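Local coordinates for protein probable chitinase A (Chromobacterium violaceum, PDB 4TX8) that probably hydrolyses internal linkages of chitin as a family 18 glycoside hydrolase, and carries a separate small module of a chitin-binding family, at residues G99-F104 with A390-M395; V177-G182 with N201-I206; S223-V226 with V231-N234; S237-L242 with P248-S253. One frame throughout, in Å; residues are numbered along the deposited sequence.

Interaction 1 (G99-F104 with A390-M395); sequences GNTVPF and AFRGVM
A cation-pi stack, R392 on F104, joins the loop leading into the first barrel strand, 108-114, to the start of the last, 393-397, at the N-terminal end of the GH18 (beta/alpha)8 barrel. The guanidinium lies almost flat on the ring: the planes differ by 9° and the centres are 3.8 Å apart. R392 CZ stands 28° off the normal through the ring centroid, over the face, and NH1 sits above the ring centre. Bends at chi2 and chi3 fold the arginine chain so that CD also reaches the ring, 3.5 Å from F104 CE2.

Hydrogen bonds from NE to the carbonyl O of D343 and from NH1 to that of A105 restrain the rotation of the buried guanidinium, so its flat placement does not rest on the phenylalanine alone. The F104 ring also meets Y251 edge-to-face, which extends the aromatic contact toward strand 251-254. Two waters bridge the segments. One accepts from F104 N, 3.1 Å away, and from R392 NH1. The other lies 2.6 Å from T101 OG1 and takes a weak bond from R392 NH2 at 2.8 Å.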
# COMPACT_ATOMS: atom_id res chain seq x y z
N GLY A 99 7.80 -19.51 8.59
CA GLY A 99 6.42 -19.26 8.22
C GLY A 99 5.44 -19.99 9.12
O GLY A 99 5.65 -20.07 10.34
N ASN A 100 4.37 -20.52 8.53
CA ASN A 100 4.16 -20.43 7.09
C ASN A 100 3.00 -19.51 6.75
O ASN A 100 1.87 -19.74 7.18
CB ASN A 100 3.90 -21.82 6.51
CG ASN A 100 4.48 -22.93 7.37
OD1 ASN A 100 3.87 -23.34 8.36
ND2 ASN A 100 5.65 -23.42 6.98
N THR A 101 3.28 -18.47 5.98
CA THR A 101 2.24 -17.55 5.57
C THR A 101 1.56 -18.05 4.29
O THR A 101 1.93 -19.07 3.73
CB THR A 101 2.79 -16.12 5.33
OG1 THR A 101 4.07 -16.20 4.69
CG2 THR A 101 2.93 -15.36 6.65
N VAL A 102 0.54 -17.31 3.86
CA VAL A 102 -0.09 -17.53 2.57
C VAL A 102 0.94 -17.32 1.47
O VAL A 102 1.71 -16.37 1.52
CB VAL A 102 -1.28 -16.58 2.37
CG1 VAL A 102 -2.16 -17.03 1.22
CG2 VAL A 102 -2.09 -16.49 3.65
N PRO A 103 0.96 -18.22 0.47
CA PRO A 103 1.93 -18.08 -0.62
C PRO A 103 1.62 -16.91 -1.56
O PRO A 103 0.56 -16.89 -2.17
CB PRO A 103 1.81 -19.41 -1.37
CG PRO A 103 1.16 -20.35 -0.40
CD PRO A 103 0.24 -19.50 0.41
N PHE A 104 2.54 -15.96 -1.66
CA PHE A 104 2.45 -14.93 -2.69
C PHE A 104 3.87 -14.49 -3.06
O PHE A 104 4.83 -14.99 -2.49
CB PHE A 104 1.57 -13.75 -2.24
CG PHE A 104 2.08 -12.99 -1.04
CD1 PHE A 104 2.01 -13.55 0.23
CD2 PHE A 104 2.58 -11.71 -1.18
CE1 PHE A 104 2.47 -12.84 1.33
CE2 PHE A 104 3.03 -11.00 -0.08
CZ PHE A 104 2.98 -11.57 1.18
N ALA A 390 14.97 -12.94 1.84
CA ALA A 390 13.53 -13.13 1.73
C ALA A 390 12.72 -11.87 2.09
O ALA A 390 11.52 -11.97 2.34
CB ALA A 390 13.08 -14.29 2.61
N PHE A 391 13.37 -10.71 2.11
CA PHE A 391 12.66 -9.45 2.33
C PHE A 391 11.51 -9.32 1.33
O PHE A 391 11.71 -9.52 0.13
CB PHE A 391 13.61 -8.25 2.21
CG PHE A 391 12.97 -6.94 2.55
CD1 PHE A 391 12.79 -6.56 3.87
CD2 PHE A 391 12.54 -6.08 1.55
CE1 PHE A 391 12.19 -5.35 4.19
CE2 PHE A 391 11.94 -4.87 1.86
CZ PHE A 391 11.77 -4.50 3.18
N ARG A 392 10.31 -9.02 1.82
CA ARG A 392 9.10 -9.15 1.01
C ARG A 392 9.01 -8.13 -0.13
O ARG A 392 8.60 -8.48 -1.24
CB ARG A 392 7.85 -9.05 1.89
CG ARG A 392 6.55 -9.30 1.14
CD ARG A 392 6.50 -10.71 0.52
NE ARG A 392 6.34 -11.75 1.53
CZ ARG A 392 6.01 -13.01 1.26
NH1 ARG A 392 5.81 -13.40 0.00
NH2 ARG A 392 5.88 -13.89 2.24
N GLY A 393 9.37 -6.87 0.12
CA GLY A 393 9.44 -5.91 -0.96
C GLY A 393 8.91 -4.51 -0.74
O GLY A 393 9.29 -3.83 0.22
N VAL A 394 8.05 -4.06 -1.66
CA VAL A 394 7.66 -2.66 -1.75
C VAL A 394 6.14 -2.48 -1.85
O VAL A 394 5.47 -3.18 -2.61
CB VAL A 394 8.32 -1.99 -2.98
CG1 VAL A 394 7.92 -0.52 -3.09
CG2 VAL A 394 9.84 -2.12 -2.91
N MET A 395 5.61 -1.53 -1.08
CA MET A 395 4.22 -1.10 -1.24
C MET A 395 4.18 0.35 -1.72
O MET A 395 5.05 1.15 -1.36
CB MET A 395 3.45 -1.23 0.08
CG MET A 395 2.03 -0.68 0.07
SD MET A 395 1.91 1.11 0.37
CE MET A 395 1.67 1.16 2.15
O HOH W 1 4.76 -13.65 4.76
O HOH W 2 4.70 -16.36 0.51

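Interaction 2 (V177-G182 with N201-I206); sequences VVLSLG and NSLYGI
Strand 177-182 and helix 201-206 run nearly antiparallel, with 149° between their N-to-C directions, and their axes come no closer than 11.3 Å, a separation bridged wholly by side chains. The nearest pair of alpha carbons, those of L179 and I206, is still 9.1 Å apart. All four residues that meet are aliphatic and buried.

L179 and I206 cross at about a right angle, and the touch is methyl to methyl, L179 CD2 to I206 CG2 at 3.7 Å. The isoleucine presents its short branch here: CG2 lies anti to the backbone N, while CG1 (chi1 -63°) takes the position beside that N. L203, one turn earlier on the helix, meets L181 tip to tip. Its two methyls face the two of L181 in crossed pairing, L203 CD1 to L181 CD2 at 4.1 Å and L203 CD2 to L181 CD1 at 4.2 Å. F151, from a loop, packs against both L179 and I206.

Residues on the other face of the strand serve different ends. S180 hydrogen-bonds through OG to D216 OD2 on the adjacent strand, and V178 packs on strand 135-143. The strand carries the SxGG sequence of family 18, beginning at S180, while D216 belongs to the family's DxxDxDxE signature. With its near-antiparallel axes, the leucine-isoleucine layer is the strand-to-helix packing of a beta-alpha-beta unit (strand 176-182, helix 193-210, strand 214-218) in the TIM barrel, with the outer helix seated on the barrel wall.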
# COMPACT_ATOMS: atom_id res chain seq x y z
N VAL A 177 -5.61 -10.35 -4.31
CA VAL A 177 -6.52 -9.21 -4.32
C VAL A 177 -7.15 -9.08 -2.95
O VAL A 177 -7.95 -9.93 -2.54
CB VAL A 177 -7.61 -9.36 -5.39
CG1 VAL A 177 -8.48 -8.10 -5.43
CG2 VAL A 177 -7.00 -9.62 -6.76
N VAL A 178 -6.80 -8.02 -2.23
CA VAL A 178 -7.26 -7.89 -0.85
C VAL A 178 -8.05 -6.60 -0.66
O VAL A 178 -7.89 -5.64 -1.40
CB VAL A 178 -6.06 -7.96 0.14
CG1 VAL A 178 -4.81 -8.48 -0.57
CG2 VAL A 178 -5.78 -6.62 0.79
N LEU A 179 -8.94 -6.61 0.33
CA LEU A 179 -9.80 -5.48 0.62
C LEU A 179 -9.21 -4.63 1.74
O LEU A 179 -8.94 -5.14 2.82
CB LEU A 179 -11.20 -5.96 1.00
CG LEU A 179 -12.22 -4.87 1.33
CD1 LEU A 179 -12.39 -3.93 0.15
CD2 LEU A 179 -13.55 -5.47 1.74
N SER A 180 -9.01 -3.34 1.49
CA SER A 180 -8.43 -2.48 2.50
C SER A 180 -9.47 -1.76 3.34
O SER A 180 -10.48 -1.26 2.83
CB SER A 180 -7.50 -1.44 1.87
OG SER A 180 -6.91 -0.63 2.88
N LEU A 181 -9.23 -1.72 4.64
CA LEU A 181 -10.03 -0.93 5.56
C LEU A 181 -9.35 0.42 5.76
O LEU A 181 -8.24 0.49 6.30
CB LEU A 181 -10.19 -1.64 6.90
CG LEU A 181 -11.31 -2.67 7.10
CD1 LEU A 181 -11.59 -3.47 5.84
CD2 LEU A 181 -10.94 -3.60 8.24
N GLY A 182 -10.00 1.49 5.31
CA GLY A 182 -9.43 2.82 5.43
C GLY A 182 -10.18 3.84 4.60
O GLY A 182 -11.35 3.65 4.26
N ASN A 201 -18.59 -10.69 11.15
CA ASN A 201 -19.64 -11.23 10.29
C ASN A 201 -19.77 -10.50 8.95
O ASN A 201 -19.85 -11.13 7.90
CB ASN A 201 -20.98 -11.22 11.02
CG ASN A 201 -21.02 -12.18 12.19
OD1 ASN A 201 -20.24 -13.13 12.26
ND2 ASN A 201 -21.94 -11.94 13.12
N SER A 202 -19.78 -9.16 8.98
CA SER A 202 -19.99 -8.41 7.75
C SER A 202 -18.81 -8.56 6.79
O SER A 202 -19.01 -8.70 5.58
CB SER A 202 -20.24 -6.92 8.05
OG SER A 202 -19.11 -6.30 8.63
N LEU A 203 -17.59 -8.56 7.32
CA LEU A 203 -16.40 -8.75 6.48
C LEU A 203 -16.34 -10.16 5.91
O LEU A 203 -15.90 -10.36 4.78
CB LEU A 203 -15.12 -8.45 7.27
CG LEU A 203 -14.60 -7.02 7.17
CD1 LEU A 203 -13.40 -6.84 8.07
CD2 LEU A 203 -14.26 -6.66 5.73
N TYR A 204 -16.77 -11.13 6.70
CA TYR A 204 -16.85 -12.51 6.24
C TYR A 204 -17.79 -12.59 5.03
O TYR A 204 -17.48 -13.26 4.05
CB TYR A 204 -17.34 -13.43 7.35
CG TYR A 204 -17.53 -14.87 6.92
CD1 TYR A 204 -16.46 -15.73 6.81
CD2 TYR A 204 -18.80 -15.36 6.63
CE1 TYR A 204 -16.63 -17.05 6.41
CE2 TYR A 204 -18.99 -16.66 6.23
CZ TYR A 204 -17.90 -17.51 6.12
OH TYR A 204 -18.08 -18.81 5.73
N GLY A 205 -18.91 -11.88 5.12
CA GLY A 205 -19.86 -11.83 4.02
C GLY A 205 -19.27 -11.22 2.76
O GLY A 205 -19.49 -11.71 1.65
N ILE A 206 -18.50 -10.15 2.92
CA ILE A 206 -17.89 -9.46 1.79
C ILE A 206 -16.83 -10.33 1.12
O ILE A 206 -16.84 -10.52 -0.09
CB ILE A 206 -17.27 -8.12 2.21
CG1 ILE A 206 -18.36 -7.17 2.74
CG2 ILE A 206 -16.53 -7.48 1.05
CD1 ILE A 206 -17.82 -5.90 3.37

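Interaction 3 (S223-V226 with V231-N234); sequences SGIV and VVSN
V231 lays its CG1 methyl over the backbone of the preceding loop: V231 CG1 is 3.6 Å from G224 O and 3.9 Å from S223 O. This methyl sits between the backbone N and the carbonyl carbon of its own residue (chi1 54°), the placement that turns it to the loop, and it also comes 4.3 Å from I225 CG1. No hydrogen bond crosses between the segments, so the first turn of the helix meets the loop by van der Waals contact alone.

V232 continues the contact with its CG2, 3.5 Å from the carbonyl O of V226 and at a looser 4.5 Å from I225 CG2. G224 has a positive phi (61°) where the loop bends. On the loop side, S223 OG is held by hydrogen bonds with L219 O and V188 N.

The loop leads from strand 214-218 into helix 230-246. Its I225 side chain rests on L219 and touches both E220, a calcium ligand, and I278 of helix 276-281, with the calcium ion about 8 Å from it. V232 packs on I278 too, and on P277, so the start of helix 230-246 meets the same neighbouring helix.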
# COMPACT_ATOMS: atom_id res chain seq x y z
N SER A 223 -9.65 5.69 13.41
CA SER A 223 -10.19 4.68 14.32
C SER A 223 -9.73 4.84 15.76
O SER A 223 -9.98 3.97 16.60
CB SER A 223 -9.84 3.28 13.82
OG SER A 223 -10.39 3.05 12.53
N GLY A 224 -9.06 5.95 16.06
CA GLY A 224 -8.65 6.25 17.42
C GLY A 224 -7.71 5.20 18.00
O GLY A 224 -7.88 4.76 19.14
N ILE A 225 -6.74 4.79 17.20
CA ILE A 225 -5.77 3.81 17.68
C ILE A 225 -4.71 4.53 18.50
O ILE A 225 -3.75 5.09 17.96
CB ILE A 225 -5.15 3.02 16.51
CG1 ILE A 225 -6.24 2.21 15.81
CG2 ILE A 225 -4.04 2.10 17.02
CD1 ILE A 225 -5.73 1.28 14.74
N VAL A 226 -4.93 4.55 19.81
CA VAL A 226 -3.99 5.13 20.76
C VAL A 226 -3.69 4.11 21.84
O VAL A 226 -4.43 3.15 22.02
CB VAL A 226 -4.54 6.42 21.40
CG1 VAL A 226 -4.79 7.49 20.34
CG2 VAL A 226 -5.81 6.13 22.18
N VAL A 231 -9.93 -0.51 21.21
CA VAL A 231 -9.82 -0.94 19.81
C VAL A 231 -8.56 -1.77 19.57
O VAL A 231 -8.56 -2.68 18.74
CB VAL A 231 -9.84 0.28 18.85
CG1 VAL A 231 -8.77 1.29 19.22
CG2 VAL A 231 -9.69 -0.17 17.39
N VAL A 232 -7.50 -1.47 20.31
CA VAL A 232 -6.23 -2.18 20.16
C VAL A 232 -6.38 -3.68 20.40
O VAL A 232 -5.94 -4.49 19.58
CB VAL A 232 -5.16 -1.62 21.12
CG1 VAL A 232 -3.89 -2.44 21.04
CG2 VAL A 232 -4.87 -0.15 20.79
N SER A 233 -7.03 -4.04 21.50
CA SER A 233 -7.28 -5.45 21.82
C SER A 233 -8.37 -6.04 20.94
O SER A 233 -8.26 -7.17 20.46
CB SER A 233 -7.68 -5.61 23.29
OG SER A 233 -6.60 -5.29 24.14
N ASN A 234 -9.44 -5.27 20.72
CA ASN A 234 -10.59 -5.77 19.98
C ASN A 234 -10.29 -6.02 18.51
O ASN A 234 -10.87 -6.91 17.90
CB ASN A 234 -11.76 -4.80 20.12
CG ASN A 234 -12.29 -4.73 21.54
OD1 ASN A 234 -12.06 -5.62 22.35
ND2 ASN A 234 -13.02 -3.65 21.84

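Interaction 4 (S237-L242 with P248-S253); sequences SAVKQL and PNFYLS
The beta-alpha-beta unit of strand 214-218, helix 230-246 and strand 251-254 in the TIM barrel supplies this contact, in which the helix packs against the strand that follows it. Two helix residues, V239 and L242, face F250 and L252 across it. The nearest alpha carbons, those of V239 and L252, are 8.7 Å apart, so side chains span the layer, and all four are buried.

V239 and L252 reach toward each other tip to tip, V239 CG1 standing 3.8 Å from L252 CD2 and 4.1 Å from L252 CD1. The same valine methyl approaches the phenylalanine ring obliquely, with F250 CE2 at 4.2 Å, so it links both strand-side residues. CG1 can do this because it lies anti to the backbone N (chi1 175°). L242 crosses F250 at about a right angle, and its CD2 is equally near two ring atoms, F250 CZ and F250 CE1, both at 3.9 Å. F250 also packs on L207 of helix 193-210, and F250 and L252 both meet I215 of the adjacent strand.

On its opposite face, strand 251-254 turns S253 to the barrel interior, where its OG bonds to D216 OD1. The helix side facing away from the strand is tied by polar links: Q241 NE2 bonds to OE1 of Q197 on helix 193-210. S237 OG donates to Q241 OE1, 3.1 Å away and one turn on, meeting a lone pair in the carbonyl plane at a C=O...O angle of 141°.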
# COMPACT_ATOMS: atom_id res chain seq x y z
N SER A 237 -8.52 -9.41 18.20
CA SER A 237 -9.52 -10.45 18.41
C SER A 237 -10.42 -10.58 17.19
O SER A 237 -10.76 -11.69 16.78
CB SER A 237 -10.36 -10.13 19.66
OG SER A 237 -11.36 -11.11 19.85
N ALA A 238 -10.81 -9.45 16.62
CA ALA A 238 -11.70 -9.44 15.46
C ALA A 238 -11.05 -10.10 14.24
O ALA A 238 -11.68 -10.90 13.56
CB ALA A 238 -12.11 -8.02 15.12
N VAL A 239 -9.79 -9.76 13.98
CA VAL A 239 -9.09 -10.31 12.83
C VAL A 239 -8.88 -11.82 13.00
O VAL A 239 -9.06 -12.59 12.06
CB VAL A 239 -7.74 -9.60 12.60
CG1 VAL A 239 -6.96 -10.27 11.48
CG2 VAL A 239 -7.97 -8.14 12.26
N LYS A 240 -8.52 -12.24 14.21
CA LYS A 240 -8.36 -13.66 14.52
C LYS A 240 -9.65 -14.45 14.30
O LYS A 240 -9.61 -15.56 13.76
CB LYS A 240 -7.89 -13.83 15.97
CG LYS A 240 -6.44 -13.46 16.20
CD LYS A 240 -6.15 -13.38 17.69
CE LYS A 240 -5.16 -14.44 18.14
NZ LYS A 240 -3.77 -14.13 17.71
N GLN A 241 -10.78 -13.88 14.72
CA GLN A 241 -12.08 -14.54 14.57
C GLN A 241 -12.47 -14.62 13.10
O GLN A 241 -13.00 -15.63 12.65
CB GLN A 241 -13.16 -13.80 15.36
CG GLN A 241 -13.05 -13.97 16.87
CD GLN A 241 -14.12 -13.19 17.62
OE1 GLN A 241 -13.82 -12.37 18.49
NE2 GLN A 241 -15.38 -13.45 17.29
N LEU A 242 -12.20 -13.55 12.37
CA LEU A 242 -12.48 -13.49 10.94
C LEU A 242 -11.67 -14.54 10.19
O LEU A 242 -12.21 -15.27 9.37
CB LEU A 242 -12.18 -12.10 10.39
CG LEU A 242 -12.28 -11.95 8.87
CD1 LEU A 242 -13.66 -12.35 8.38
CD2 LEU A 242 -11.94 -10.53 8.43
N PRO A 248 -6.87 -20.86 6.52
CA PRO A 248 -5.44 -20.53 6.43
C PRO A 248 -4.99 -19.84 5.13
O PRO A 248 -3.83 -19.46 5.04
CB PRO A 248 -4.75 -21.90 6.57
CG PRO A 248 -5.81 -22.91 6.23
CD PRO A 248 -7.10 -22.31 6.67
N ASN A 249 -5.88 -19.68 4.15
CA ASN A 249 -5.54 -18.89 2.96
C ASN A 249 -5.67 -17.39 3.22
O ASN A 249 -5.30 -16.57 2.38
CB ASN A 249 -6.42 -19.26 1.77
CG ASN A 249 -6.16 -20.67 1.26
OD1 ASN A 249 -5.09 -21.24 1.49
ND2 ASN A 249 -7.13 -21.23 0.56
N PHE A 250 -6.20 -17.04 4.39
CA PHE A 250 -6.46 -15.64 4.75
C PHE A 250 -5.21 -14.77 4.67
O PHE A 250 -4.24 -15.00 5.38
CB PHE A 250 -7.06 -15.57 6.15
CG PHE A 250 -7.53 -14.19 6.54
CD1 PHE A 250 -8.72 -13.68 6.03
CD2 PHE A 250 -6.80 -13.42 7.42
CE1 PHE A 250 -9.16 -12.42 6.39
CE2 PHE A 250 -7.24 -12.16 7.79
CZ PHE A 250 -8.42 -11.66 7.27
N TYR A 251 -5.26 -13.76 3.80
CA TYR A 251 -4.18 -12.80 3.66
C TYR A 251 -4.40 -11.63 4.61
O TYR A 251 -5.51 -11.11 4.72
CB TYR A 251 -4.09 -12.31 2.20
CG TYR A 251 -3.01 -11.30 1.89
CD1 TYR A 251 -3.18 -9.95 2.16
CD2 TYR A 251 -1.82 -11.69 1.27
CE1 TYR A 251 -2.20 -9.02 1.86
CE2 TYR A 251 -0.83 -10.77 0.96
CZ TYR A 251 -1.03 -9.43 1.26
OH TYR A 251 -0.06 -8.50 0.95
N LEU A 252 -3.34 -11.24 5.32
CA LEU A 252 -3.44 -10.11 6.24
C LEU A 252 -2.26 -9.16 6.08
O LEU A 252 -1.11 -9.55 6.26
CB LEU A 252 -3.50 -10.60 7.69
CG LEU A 252 -3.43 -9.50 8.76
CD1 LEU A 252 -4.62 -8.55 8.65
CD2 LEU A 252 -3.35 -10.11 10.16
N SER A 253 -2.56 -7.91 5.72
CA SER A 253 -1.52 -6.90 5.65
C SER A 253 -1.88 -5.69 6.50
O SER A 253 -3.04 -5.46 6.82
CB SER A 253 -1.27 -6.47 4.21
OG SER A 253 -2.41 -5.84 3.65

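Overall arrangement
Interactions 2 and 4 are successive strand-helix layers of one barrel wall, with centres 10 Å apart, and they touch where L203 CB comes 4.0 Å from L242 CD2. Interaction 3 shares helix 230-246 with interaction 4 but lies at the helix start, its centre about 17 Å away. Interaction 1 unites chain regions 286 residues apart at the N-terminal barrel end and meets interaction 4 directly, V102 CG1 lying 3.4 Å from N249 O. The calcium ion, held by D218, E220 and A255 at the C-terminal strand ends, is about 8 Å from the I225 side chain and 10 Å from that of L181; interaction 1 lies away from it.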